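Local coordinates for protein polyphosphate kinase (Porphyromonas gingivalis, PDB 2O8R) that probably catalyses the reversible transfer of the terminal phosphate of ATP onto a growing polyphosphate chain, with magnesium as cofactor, at residues V55-H60 with Q85-T90; T90-D95 with E293-G298. The protein carries 3 engineered substitutions. All blocks are in the same frame, centred on the assembly; numbering follows the deposited sequence.

Interaction 1 (V55-H60 with Q85-T90)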
ATOM      1  N   VAL A  55      24.007  -2.743  -2.020  1.00 73.75           N
ATOM      2  CA  VAL A  55      24.639  -2.691  -0.693  1.00 81.50           C
ATOM      3  C   VAL A  55      26.072  -3.250  -0.658  1.00 80.99           C
ATOM      4  O   VAL A  55      26.941  -2.746   0.063  1.00 83.49           O
ATOM      5  CB  VAL A  55      23.760  -3.333   0.438  1.00 78.46           C
ATOM      6  CG1 VAL A  55      22.333  -3.582  -0.041  1.00 76.58           C
ATOM      7  CG2 VAL A  55      24.374  -4.608   0.974  1.00 26.46           C
ATOM      8  N   ARG A  56      26.321  -4.275  -1.456  1.00 76.19           N
ATOM      9  CA  ARG A  56      27.548  -5.025  -1.333  1.00 68.57           C
ATOM     10  C   ARG A  56      28.586  -4.565  -2.357  1.00 70.60           C
ATOM     11  O   ARG A  56      29.733  -4.300  -1.994  1.00 76.27           O
ATOM     12  CB  ARG A  56      27.234  -6.514  -1.447  1.00 67.92           C
ATOM     13  CG  ARG A  56      28.268  -7.425  -0.904  1.00 63.68           C
ATOM     14  CD  ARG A  56      28.414  -7.351   0.602  1.00 69.95           C
ATOM     15  NE  ARG A  56      29.762  -7.808   0.934  1.00 87.59           N
ATOM     16  CZ  ARG A  56      30.415  -7.534   2.057  1.00 75.31           C
ATOM     17  NH1 ARG A  56      29.849  -6.800   3.009  1.00 66.57           N
ATOM     18  NH2 ARG A  56      31.639  -8.008   2.224  1.00 73.06           N
ATOM     19  N   VAL A  57      28.182  -4.445  -3.622  1.00 57.57           N
ATOM     20  CA  VAL A  57      29.076  -3.952  -4.669  1.00 65.15           C
ATOM     21  C   VAL A  57      29.396  -2.483  -4.409  1.00 73.09           C
ATOM     22  O   VAL A  57      30.545  -2.046  -4.564  1.00 80.47           O
ATOM     23  CB  VAL A  57      28.495  -4.184  -6.093  1.00 74.40           C
ATOM     24  CG1 VAL A  57      29.035  -3.172  -7.100  1.00 63.77           C
ATOM     25  CG2 VAL A  57      28.803  -5.589  -6.563  1.00 64.48           C
ATOM     26  N   ALA A  58      28.380  -1.743  -3.969  1.00 67.74           N
ATOM     27  CA  ALA A  58      28.535  -0.347  -3.574  1.00 67.95           C
ATOM     28  C   ALA A  58      29.582  -0.184  -2.474  1.00 76.62           C
ATOM     29  O   ALA A  58      30.457   0.685  -2.573  1.00 77.07           O
ATOM     30  CB  ALA A  58      27.204   0.227  -3.123  1.00 45.02           C
ATOM     31  N   TYR A  59      29.488  -1.025  -1.442  1.00 71.70           N
ATOM     32  CA  TYR A  59      30.472  -1.047  -0.366  1.00 74.42           C
ATOM     33  C   TYR A  59      31.892  -1.208  -0.891  1.00 74.53           C
ATOM     34  O   TYR A  59      32.783  -0.438  -0.532  1.00 71.80           O
ATOM     35  CB  TYR A  59      30.167  -2.152   0.645  1.00 81.49           C
ATOM     36  CG  TYR A  59      31.330  -2.453   1.571  1.00 74.81           C
ATOM     37  CD1 TYR A  59      31.604  -1.641   2.672  1.00 69.13           C
ATOM     38  CD2 TYR A  59      32.157  -3.551   1.342  1.00 72.95           C
ATOM     39  CE1 TYR A  59      32.674  -1.913   3.514  1.00 76.67           C
ATOM     40  CE2 TYR A  59      33.222  -3.831   2.173  1.00 76.38           C
ATOM     41  CZ  TYR A  59      33.478  -3.011   3.256  1.00 84.15           C
ATOM     42  OH  TYR A  59      34.547  -3.300   4.073  1.00 92.35           O
ATOM     43  N   HIS A  60      32.096  -2.204  -1.749  1.00 73.93           N
ATOM     44  CA  HIS A  60      33.410  -2.450  -2.332  1.00 69.76           C
ATOM     45  C   HIS A  60      33.871  -1.327  -3.253  1.00 76.42           C
ATOM     46  O   HIS A  60      35.067  -1.142  -3.461  1.00 87.67           O
ATOM     47  CB  HIS A  60      33.421  -3.768  -3.089  1.00 58.92           C
ATOM     48  CG  HIS A  60      33.258  -4.966  -2.212  1.00 62.18           C
ATOM     49  ND1 HIS A  60      33.909  -5.095  -1.006  1.00 59.43           N
ATOM     50  CD2 HIS A  60      32.531  -6.097  -2.371  1.00 68.14           C
ATOM     51  CE1 HIS A  60      33.588  -6.253  -0.456  1.00 76.93           C
ATOM     52  NE2 HIS A  60      32.755  -6.882  -1.267  1.00 76.59           N
ATOM     53  N   GLN A  85      36.377  -7.359  -9.473  1.00 76.76           N
ATOM     54  CA  GLN A  85      36.610  -7.989 -10.763  1.00 71.27           C
ATOM     55  C   GLN A  85      36.070  -9.414 -10.756  1.00 79.16           C
ATOM     56  O   GLN A  85      35.547  -9.887 -11.763  1.00 82.55           O
ATOM     57  CB  GLN A  85      38.101  -7.990 -11.073  1.00 80.60           C
ATOM     58  CG  GLN A  85      38.465  -8.565 -12.423  1.00104.20           C
ATOM     59  CD  GLN A  85      39.785  -9.315 -12.388  1.00128.50           C
ATOM     60  OE1 GLN A  85      40.481  -9.331 -11.367  1.00134.17           O
ATOM     61  NE2 GLN A  85      40.133  -9.948 -13.502  1.00129.49           N
ATOM     62  N   ALA A  86      36.183 -10.084  -9.611  1.00 74.88           N
ATOM     63  CA  ALA A  86      35.689 -11.447  -9.460  1.00 64.16           C
ATOM     64  C   ALA A  86      34.170 -11.497  -9.515  1.00 62.97           C
ATOM     65  O   ALA A  86      33.599 -12.358 -10.191  1.00 59.01           O
ATOM     66  CB  ALA A  86      36.197 -12.059  -8.169  1.00 64.64           C
ATOM     67  N   ILE A  87      33.524 -10.574  -8.805  1.00 59.23           N
ATOM     68  CA  ILE A  87      32.069 -10.450  -8.846  1.00 74.49           C
ATOM     69  C   ILE A  87      31.596 -10.289 -10.287  1.00 67.17           C
ATOM     70  O   ILE A  87      30.786 -11.073 -10.778  1.00 80.47           O
ATOM     71  CB  ILE A  87      31.566  -9.243  -8.011  1.00 78.37           C
ATOM     72  CG1 ILE A  87      31.836  -9.461  -6.527  1.00 56.34           C
ATOM     73  CG2 ILE A  87      30.064  -8.997  -8.235  1.00 84.28           C
ATOM     74  CD1 ILE A  87      31.734  -8.205  -5.721  1.00 53.50           C
ATOM     75  N   ARG A  88      32.140  -9.285 -10.960  1.00 65.61           N
ATOM     76  CA  ARG A  88      31.755  -8.946 -12.318  1.00 69.27           C
ATOM     77  C   ARG A  88      31.902 -10.134 -13.263  1.00 70.51           C
ATOM     78  O   ARG A  88      31.017 -10.408 -14.077  1.00 71.63           O
ATOM     79  CB  ARG A  88      32.601  -7.776 -12.806  1.00 63.25           C
ATOM     80  CG  ARG A  88      32.442  -7.482 -14.267  1.00 51.06           C
ATOM     81  CD  ARG A  88      33.365  -6.374 -14.740  1.00 62.31           C
ATOM     82  NE  ARG A  88      33.092  -6.079 -16.137  1.00 69.94           N
ATOM     83  CZ  ARG A  88      32.286  -5.109 -16.551  1.00 86.10           C
ATOM     84  NH1 ARG A  88      31.688  -4.313 -15.674  1.00 78.88           N
ATOM     85  NH2 ARG A  88      32.088  -4.931 -17.848  1.00 98.22           N
ATOM     86  N   GLU A  89      33.014 -10.847 -13.130  1.00 68.90           N
ATOM     87  CA  GLU A  89      33.280 -11.994 -13.976  1.00 69.17           C
ATOM     88  C   GLU A  89      32.220 -13.042 -13.760  1.00 62.04           C
ATOM     89  O   GLU A  89      31.684 -13.593 -14.716  1.00 62.00           O
ATOM     90  CB  GLU A  89      34.671 -12.559 -13.706  1.00 77.33           C
ATOM     91  CG  GLU A  89      35.779 -11.789 -14.415  1.00 88.39           C
ATOM     92  CD  GLU A  89      37.142 -12.447 -14.292  1.00 97.05           C
ATOM     93  OE1 GLU A  89      37.225 -13.593 -13.789  1.00 94.43           O
ATOM     94  OE2 GLU A  89      38.136 -11.809 -14.706  1.00105.37           O
ATOM     95  N   THR A  90      31.897 -13.283 -12.494  1.00 72.06           N
ATOM     96  CA  THR A  90      30.899 -14.277 -12.131  1.00 66.54           C
ATOM     97  C   THR A  90      29.522 -13.867 -12.615  1.00 66.01           C
ATOM     98  O   THR A  90      28.809 -14.687 -13.198  1.00 69.68           O
ATOM     99  CB  THR A  90      30.907 -14.559 -10.616  1.00 60.79           C
ATOM    100  OG1 THR A  90      31.977 -15.458 -10.329  1.00 51.72           O
ATOM    101  CG2 THR A  90      29.602 -15.207 -10.156  1.00 48.33           C
TER
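Ile-87 lies against both Val-57 and His-60, and these three residues supply nearly all the buried surface between the helical segments 55-60 and 85-90. Val-57 CG2 faces two methyls of the isoleucine, Ile-87 CG2 and Ile-87 CD1, at 4.0 Å from each. On the histidine side, Ile-87 CD1 approaches His-60 CD2, again at 4.0 Å, coming obliquely to the imidazole. The reach of CD1 follows from an extended side chain: CG1 is anti to the carbonyl carbon (chi1 -66°) and the chain then runs on nearly straight (chi2 164°). Val-57 and Ile-87 point toward each other from facing helices, and one methyl of the valine meets two of the isoleucine. The nearest CA pair, Val-57 CA and Ile-87 CA, is 8.3 Å apart. With little more than three side chains meeting, the buried area amounts to 113 Å².

Around this small apolar centre the packing gives way to polar groups. His-60 turns NE2 to a hydrogen bond with Asp-14, whose carboxylate also takes a salt bridge from Arg-56 NE; the imidazole is thus held by an acid at one edge of the contact. Tyr-59, Gln-85 and Glu-89 lie on the exposed outer surfaces of the two helices. The pair belongs to helices 35-63 and 83-112 of the N-terminal domain, where Phe-52 touches both Val-57 and Ile-87, Met-15 brings helix 13-29 against Ile-87, and Thr-267, just ahead of strand 268-272, touches Val-57.

Interaction 2 (T90-D95 with E293-G298)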
ATOM      1  N   THR A  90      31.897 -13.283 -12.494  1.00 72.06           N
ATOM      2  CA  THR A  90      30.899 -14.277 -12.131  1.00 66.54           C
ATOM      3  C   THR A  90      29.522 -13.867 -12.615  1.00 66.01           C
ATOM      4  O   THR A  90      28.809 -14.687 -13.198  1.00 69.68           O
ATOM      5  CB  THR A  90      30.907 -14.559 -10.616  1.00 60.79           C
ATOM      6  OG1 THR A  90      31.977 -15.458 -10.329  1.00 51.72           O
ATOM      7  CG2 THR A  90      29.602 -15.207 -10.156  1.00 48.33           C
ATOM      8  N   VAL A  91      29.168 -12.597 -12.407  1.00 58.41           N
ATOM      9  CA  VAL A  91      27.841 -12.111 -12.788  1.00 61.59           C
ATOM     10  C   VAL A  91      27.639 -12.218 -14.292  1.00 57.27           C
ATOM     11  O   VAL A  91      26.605 -12.693 -14.742  1.00 67.13           O
ATOM     12  CB  VAL A  91      27.567 -10.679 -12.297  1.00 62.21           C
ATOM     13  CG1 VAL A  91      26.226 -10.195 -12.810  1.00 57.99           C
ATOM     14  CG2 VAL A  91      27.567 -10.635 -10.781  1.00 67.65           C
ATOM     15  N   ILE A  92      28.649 -11.831 -15.063  1.00 67.83           N
ATOM     16  CA  ILE A  92      28.575 -11.918 -16.522  1.00 61.43           C
ATOM     17  C   ILE A  92      28.295 -13.344 -16.977  1.00 58.43           C
ATOM     18  O   ILE A  92      27.523 -13.572 -17.912  1.00 63.80           O
ATOM     19  CB  ILE A  92      29.842 -11.331 -17.195  1.00 69.49           C
ATOM     20  CG1 ILE A  92      29.828  -9.800 -17.095  1.00 57.13           C
ATOM     21  CG2 ILE A  92      29.940 -11.755 -18.649  1.00 51.79           C
ATOM     22  CD1 ILE A  92      31.140  -9.139 -17.457  1.00 78.57           C
ATOM     23  N   ARG A  93      28.895 -14.300 -16.275  1.00 54.01           N
ATOM     24  CA  ARG A  93      28.693 -15.712 -16.561  1.00 62.19           C
ATOM     25  C   ARG A  93      27.262 -16.153 -16.216  1.00 55.07           C
ATOM     26  O   ARG A  93      26.602 -16.830 -17.008  1.00 49.90           O
ATOM     27  CB  ARG A  93      29.739 -16.560 -15.824  1.00 58.32           C
ATOM     28  CG  ARG A  93      29.772 -18.016 -16.261  1.00 66.30           C
ATOM     29  CD  ARG A  93      30.589 -18.903 -15.331  1.00 65.38           C
ATOM     30  NE  ARG A  93      30.219 -18.757 -13.920  1.00100.54           N
ATOM     31  CZ  ARG A  93      29.188 -19.357 -13.325  1.00 89.99           C
ATOM     32  NH1 ARG A  93      28.377 -20.164 -14.000  1.00 91.20           N
ATOM     33  NH2 ARG A  93      28.966 -19.146 -12.038  1.00103.63           N
ATOM     34  N   GLN A  94      26.783 -15.740 -15.047  1.00 57.54           N
ATOM     35  CA  GLN A  94      25.449 -16.116 -14.577  1.00 59.87           C
ATOM     36  C   GLN A  94      24.378 -15.514 -15.467  1.00 61.83           C
ATOM     37  O   GLN A  94      23.351 -16.139 -15.753  1.00 58.96           O
ATOM     38  CB  GLN A  94      25.254 -15.661 -13.134  1.00 56.53           C
ATOM     39  CG  GLN A  94      26.162 -16.389 -12.173  1.00 49.09           C
ATOM     40  CD  GLN A  94      25.873 -16.086 -10.726  1.00 63.42           C
ATOM     41  OE1 GLN A  94      25.469 -14.976 -10.370  1.00 76.31           O
ATOM     42  NE2 GLN A  94      26.092 -17.078  -9.871  1.00 54.82           N
ATOM     43  N   ASP A  95      24.649 -14.297 -15.920  1.00 61.21           N
ATOM     44  CA  ASP A  95      23.789 -13.610 -16.854  1.00 59.08           C
ATOM     45  C   ASP A  95      23.575 -14.429 -18.117  1.00 62.21           C
ATOM     46  O   ASP A  95      22.449 -14.556 -18.583  1.00 65.10           O
ATOM     47  CB  ASP A  95      24.387 -12.256 -17.208  1.00 54.04           C
ATOM     48  CG  ASP A  95      23.373 -11.322 -17.827  1.00 76.58           C
ATOM     49  OD1 ASP A  95      22.216 -11.293 -17.346  1.00 68.09           O
ATOM     50  OD2 ASP A  95      23.735 -10.613 -18.787  1.00 78.73           O
ATOM     51  N   GLU A 293      31.581  -0.077 -14.550  1.00117.93           N
ATOM     52  CA  GLU A 293      30.213  -0.274 -14.055  1.00109.58           C
ATOM     53  C   GLU A 293      29.246  -0.673 -15.176  1.00110.34           C
ATOM     54  O   GLU A 293      28.146  -1.167 -14.909  1.00 99.47           O
ATOM     55  CB  GLU A 293      29.702   0.998 -13.375  1.00 97.77           C
ATOM     56  CG  GLU A 293      30.699   1.659 -12.444  1.00105.77           C
ATOM     57  CD  GLU A 293      30.420   3.140 -12.243  1.00118.76           C
ATOM     58  OE1 GLU A 293      30.012   3.814 -13.215  1.00114.62           O
ATOM     59  OE2 GLU A 293      30.620   3.634 -11.115  1.00127.32           O
ATOM     60  N   ALA A 294      29.663  -0.447 -16.424  1.00105.70           N
ATOM     61  CA  ALA A 294      28.854  -0.791 -17.590  1.00103.89           C
ATOM     62  C   ALA A 294      28.941  -2.278 -17.916  1.00 98.20           C
ATOM     63  O   ALA A 294      30.013  -2.790 -18.229  1.00104.27           O
ATOM     64  CB  ALA A 294      29.259   0.048 -18.798  1.00 98.92           C
ATOM     65  N   ILE A 295      27.807  -2.965 -17.821  1.00 87.62           N
ATOM     66  CA  ILE A 295      27.730  -4.383 -18.140  1.00 81.53           C
ATOM     67  C   ILE A 295      26.764  -4.590 -19.290  1.00 80.60           C
ATOM     68  O   ILE A 295      25.562  -4.377 -19.146  1.00 73.51           O
ATOM     69  CB  ILE A 295      27.224  -5.220 -16.948  1.00 84.14           C
ATOM     70  CG1 ILE A 295      27.767  -4.676 -15.627  1.00 77.73           C
ATOM     71  CG2 ILE A 295      27.576  -6.694 -17.145  1.00 81.70           C
ATOM     72  CD1 ILE A 295      27.167  -5.335 -14.412  1.00 90.63           C
ATOM     73  N   ARG A 296      27.286  -4.999 -20.440  1.00 85.08           N
ATOM     74  CA  ARG A 296      26.417  -5.339 -21.553  1.00 94.89           C
ATOM     75  C   ARG A 296      25.733  -6.676 -21.308  1.00 91.26           C
ATOM     76  O   ARG A 296      26.380  -7.665 -20.971  1.00100.20           O
ATOM     77  CB  ARG A 296      27.144  -5.309 -22.903  1.00 90.99           C
ATOM     78  CG  ARG A 296      28.665  -5.274 -22.854  1.00108.76           C
ATOM     79  CD  ARG A 296      29.231  -5.061 -24.259  1.00103.03           C
ATOM     80  NE  ARG A 296      28.473  -5.828 -25.247  1.00117.36           N
ATOM     81  CZ  ARG A 296      28.732  -7.088 -25.594  1.00120.34           C
ATOM     82  NH1 ARG A 296      29.750  -7.743 -25.048  1.00123.35           N
ATOM     83  NH2 ARG A 296      27.972  -7.695 -26.496  1.00114.53           N
ATOM     84  N   SER A 297      24.414  -6.685 -21.446  1.00 82.03           N
ATOM     85  CA  SER A 297      23.643  -7.889 -21.212  1.00 89.36           C
ATOM     86  C   SER A 297      22.635  -8.124 -22.327  1.00 86.89           C
ATOM     87  O   SER A 297      22.762  -7.576 -23.423  1.00 89.57           O
ATOM     88  CB  SER A 297      22.928  -7.811 -19.869  1.00 74.45           C
ATOM     89  OG  SER A 297      21.890  -6.862 -19.936  1.00106.59           O
ATOM     90  N   GLY A 298      21.629  -8.940 -22.027  1.00 87.52           N
ATOM     91  CA  GLY A 298      20.648  -9.368 -23.009  1.00 83.61           C
ATOM     92  C   GLY A 298      19.659  -8.299 -23.406  1.00 81.92           C
ATOM     93  O   GLY A 298      19.798  -7.126 -23.050  1.00 82.83           O
TER
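Ile-295, Asp-95 and Ile-92 account for most of the 160 Å² buried where segment 90-95 meets segment 293-298. Ile-295 contributes the most, 46 Å², and its branch methyl makes the apolar contact: Ile-295 CG2 lies 3.8 Å from Ile-92 CG1, the two side chains running at a slant to each other. On the helix, Ile-92 has CG1 anti to the carbonyl carbon (chi1 -73°), which brings this methylene, and not the CG2 branch, against the strand. The backbones here are separated by 7.8 Å between Ile-92 CA and Ile-295 CA.

One helical turn on, Asp-95 gives up 41 Å² to the other segment. Its CG is anti to the backbone N (chi1 -162°), and the carboxylate is carried across to Ser-297. The nearest atom there is a carbon, Ser-297 CB at 3.1 Å from Asp-95 OD2, a shortness that carries no weight at 2.7 Å resolution. Ser-297 OG is 4.3 Å from Asp-95 OD2, too far for a hydrogen bond. Gly-298 N, at 4.2 Å from Asp-95 OD2, is likewise only a neighbour. A bound sulfate, probably from the crystallisation liquor, lies about 3 Å from the Asp-95 side chain.

Tyr-53 of helix 35-63 also touches Ile-295, extending the apolar cover. Strand 294-297, outermost within this chain in its mixed sheet, pairs parallel to 268-272 and is joined to it through helix 277-283, a beta-alpha-beta crossover. Helix 83-112 of the N-terminal domain packs against the last strand of that crossover in the middle-domain sheet, forming an interdomain contact.

How the interactions relate
Helix 83-112 serves both contacts in succession, with Thr-90 common to the two segments and the contact centres 12 Å apart. Interaction 1 joins helices within the N-terminal domain, whereas interaction 2 carries the same helix onto the middle domain. Arg-88 bridges them: its NH2 is 3.0 Å from Ala-294 O, a probable hydrogen bond, while Arg-88 NH1 packs 3.9 Å from Ile-295 CG1. Interaction 1 is nearer to a predicted site, though not part of it: the side chain of Val-57 is about 12 Å from that of Asn-48, a predicted ATP-binding residue; interaction 2 lies away from the annotated sites. The His-60 side chain is about 6 Å from a bound sulfate.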